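Local atomic coordinates of putative oxidoreductase (Bacteroides fragilis NCTC 9343, PDB entry 3FHL), a protein that probably acts as a nucleotide-dependent oxidoreductase of the Gfo/Idh/MocA family, pairing a Rossmann NAD-binding domain with a C-terminal alpha/beta domain. Residues E148-F153 and R243-G248. Numbering follows the deposited sequence.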
# COMPACT_ATOMS: atom_id res chain seq x y z
N GLU C 148 4.51 -11.89 -2.81
CA GLU C 148 3.65 -10.77 -2.47
C GLU C 148 2.66 -10.44 -3.58
O GLU C 148 3.01 -10.47 -4.75
CB GLU C 148 4.49 -9.52 -2.13
CG GLU C 148 3.64 -8.29 -1.76
CD GLU C 148 4.41 -7.18 -1.06
OE1 GLU C 148 5.60 -6.97 -1.38
OE2 GLU C 148 3.79 -6.50 -0.20
N TYR C 149 1.43 -10.11 -3.18
CA TYR C 149 0.34 -9.80 -4.10
C TYR C 149 -0.34 -8.55 -3.58
O TYR C 149 -0.86 -8.54 -2.46
CB TYR C 149 -0.65 -10.98 -4.08
CG TYR C 149 -1.95 -10.80 -4.84
CD1 TYR C 149 -2.03 -11.12 -6.20
CD2 TYR C 149 -3.11 -10.37 -4.19
CE1 TYR C 149 -3.22 -11.01 -6.89
CE2 TYR C 149 -4.31 -10.25 -4.86
CZ TYR C 149 -4.37 -10.58 -6.21
OH TYR C 149 -5.55 -10.46 -6.89
N GLU C 150 -0.33 -7.52 -4.41
CA GLU C 150 -1.00 -6.26 -4.09
C GLU C 150 -2.01 -5.96 -5.16
O GLU C 150 -1.69 -6.01 -6.36
CB GLU C 150 0.00 -5.12 -4.02
CG GLU C 150 1.04 -5.29 -2.91
CD GLU C 150 2.27 -4.44 -3.11
OE1 GLU C 150 2.15 -3.22 -3.37
OE2 GLU C 150 3.37 -5.01 -3.02
N SER C 151 -3.22 -5.63 -4.75
CA SER C 151 -4.28 -5.36 -5.70
C SER C 151 -5.03 -4.12 -5.22
O SER C 151 -5.51 -4.07 -4.10
CB SER C 151 -5.20 -6.60 -5.80
OG SER C 151 -6.42 -6.33 -6.47
N THR C 152 -5.11 -3.10 -6.08
CA THR C 152 -5.63 -1.80 -5.69
C THR C 152 -6.53 -1.19 -6.75
O THR C 152 -6.17 -1.21 -7.92
CB THR C 152 -4.47 -0.78 -5.47
OG1 THR C 152 -3.56 -1.30 -4.50
CG2 THR C 152 -4.97 0.63 -5.03
N PHE C 153 -7.68 -0.65 -6.34
CA PHE C 153 -8.45 0.25 -7.20
C PHE C 153 -8.24 1.72 -6.82
O PHE C 153 -8.81 2.23 -5.86
CB PHE C 153 -9.95 -0.06 -7.17
CG PHE C 153 -10.39 -1.14 -8.11
CD1 PHE C 153 -10.00 -1.14 -9.45
CD2 PHE C 153 -11.23 -2.17 -7.66
CE1 PHE C 153 -10.42 -2.14 -10.32
CE2 PHE C 153 -11.65 -3.18 -8.53
CZ PHE C 153 -11.25 -3.16 -9.86
N ARG C 243 -2.68 -1.15 -10.30
CA ARG C 243 -3.81 -2.05 -10.18
C ARG C 243 -3.33 -3.37 -9.57
O ARG C 243 -3.96 -3.90 -8.66
CB ARG C 243 -4.46 -2.27 -11.56
CG ARG C 243 -5.55 -3.36 -11.60
CD ARG C 243 -6.88 -2.91 -10.97
NE ARG C 243 -7.77 -4.05 -10.76
CZ ARG C 243 -7.72 -4.86 -9.70
NH1 ARG C 243 -8.57 -5.87 -9.59
NH2 ARG C 243 -6.82 -4.65 -8.75
N PHE C 244 -2.20 -3.86 -10.07
CA PHE C 244 -1.56 -5.03 -9.49
C PHE C 244 -0.07 -4.79 -9.34
O PHE C 244 0.57 -4.20 -10.22
CB PHE C 244 -1.75 -6.28 -10.36
CG PHE C 244 -3.13 -6.89 -10.28
CD1 PHE C 244 -4.02 -6.76 -11.35
CD2 PHE C 244 -3.55 -7.59 -9.15
CE1 PHE C 244 -5.32 -7.32 -11.28
CE2 PHE C 244 -4.83 -8.14 -9.08
CZ PHE C 244 -5.71 -8.01 -10.14
N ALA C 245 0.48 -5.26 -8.23
CA ALA C 245 1.93 -5.37 -8.11
C ALA C 245 2.17 -6.71 -7.47
O ALA C 245 1.73 -6.96 -6.36
CB ALA C 245 2.52 -4.24 -7.25
N LEU C 246 2.86 -7.58 -8.19
CA LEU C 246 3.19 -8.90 -7.68
C LEU C 246 4.69 -9.02 -7.63
O LEU C 246 5.37 -8.52 -8.51
CB LEU C 246 2.60 -9.99 -8.59
CG LEU C 246 1.12 -10.34 -8.37
CD1 LEU C 246 0.21 -9.28 -8.92
CD2 LEU C 246 0.81 -11.66 -9.06
N HIS C 247 5.19 -9.71 -6.61
CA HIS C 247 6.63 -9.86 -6.45
C HIS C 247 6.92 -11.31 -6.18
O HIS C 247 6.23 -11.93 -5.39
CB HIS C 247 7.16 -8.98 -5.28
CG HIS C 247 6.98 -7.50 -5.51
ND1 HIS C 247 7.62 -6.83 -6.52
CD2 HIS C 247 6.22 -6.59 -4.87
CE1 HIS C 247 7.25 -5.56 -6.51
NE2 HIS C 247 6.40 -5.38 -5.51
N GLY C 248 7.93 -11.84 -6.85
CA GLY C 248 8.38 -13.20 -6.59
C GLY C 248 9.88 -13.25 -6.43
O GLY C 248 10.56 -12.21 -6.50
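The F153 ring lies across one face of the R243 guanidinium, and the rim of the neighbouring F244 ring lies over the opposite face, both off-centre. R243 CZ stands over the face of the F153 ring, 4.2 Å from the centroid, a cation-pi contact, although the two planes are inclined by 43°. The bend at chi2 (75°) brings the arginine back over 148-153, where NH2 gives S151 OG a nearly straight bond of 2.9 Å lying in the guanidinium plane. A long, flat cation suits this place, because rings can lie over its faces while its edge donates to the small serine hydroxyl.

Beside it, F244 and Y149 point the same way, their planes 51° apart, and Y149 OH comes to the edge of the F244 ring, 3.3 Å from CE2. L246 runs alongside the other end of the tyrosine, its CG 3.9 Å from Y149 CD1. Rings and a leucine suit a face covered by helices.

E148, E150, A245 and H247 occupy the opposite face of the sheet. The small A245 lies under the E150 carboxylate, whose OE2 reaches the edge of the H247 imidazole in its plane, 3.7 Å from CD2. Acids fit here because both glutamates form salt bridges with K232 of the second subunit. Histidine can use both ring nitrogens: H247 makes hydrogen bonds to S252 through ND1 and to E241 of the second subunit through NE2.

Antiparallel backbone pairing sets this alternation: E148 with H247 and E150 with A245 are hydrogen-bonded pairs, and T152 N adds a bond to R243 O.

In the mixed sheet of the C-terminal domain, strand 146-154 is flanked by antiparallel 244-248 and parallel 228-234. Helices 180-191 and 129-139 cover the Y149, F244 and L246 face, while the glutamate face turns to the second subunit.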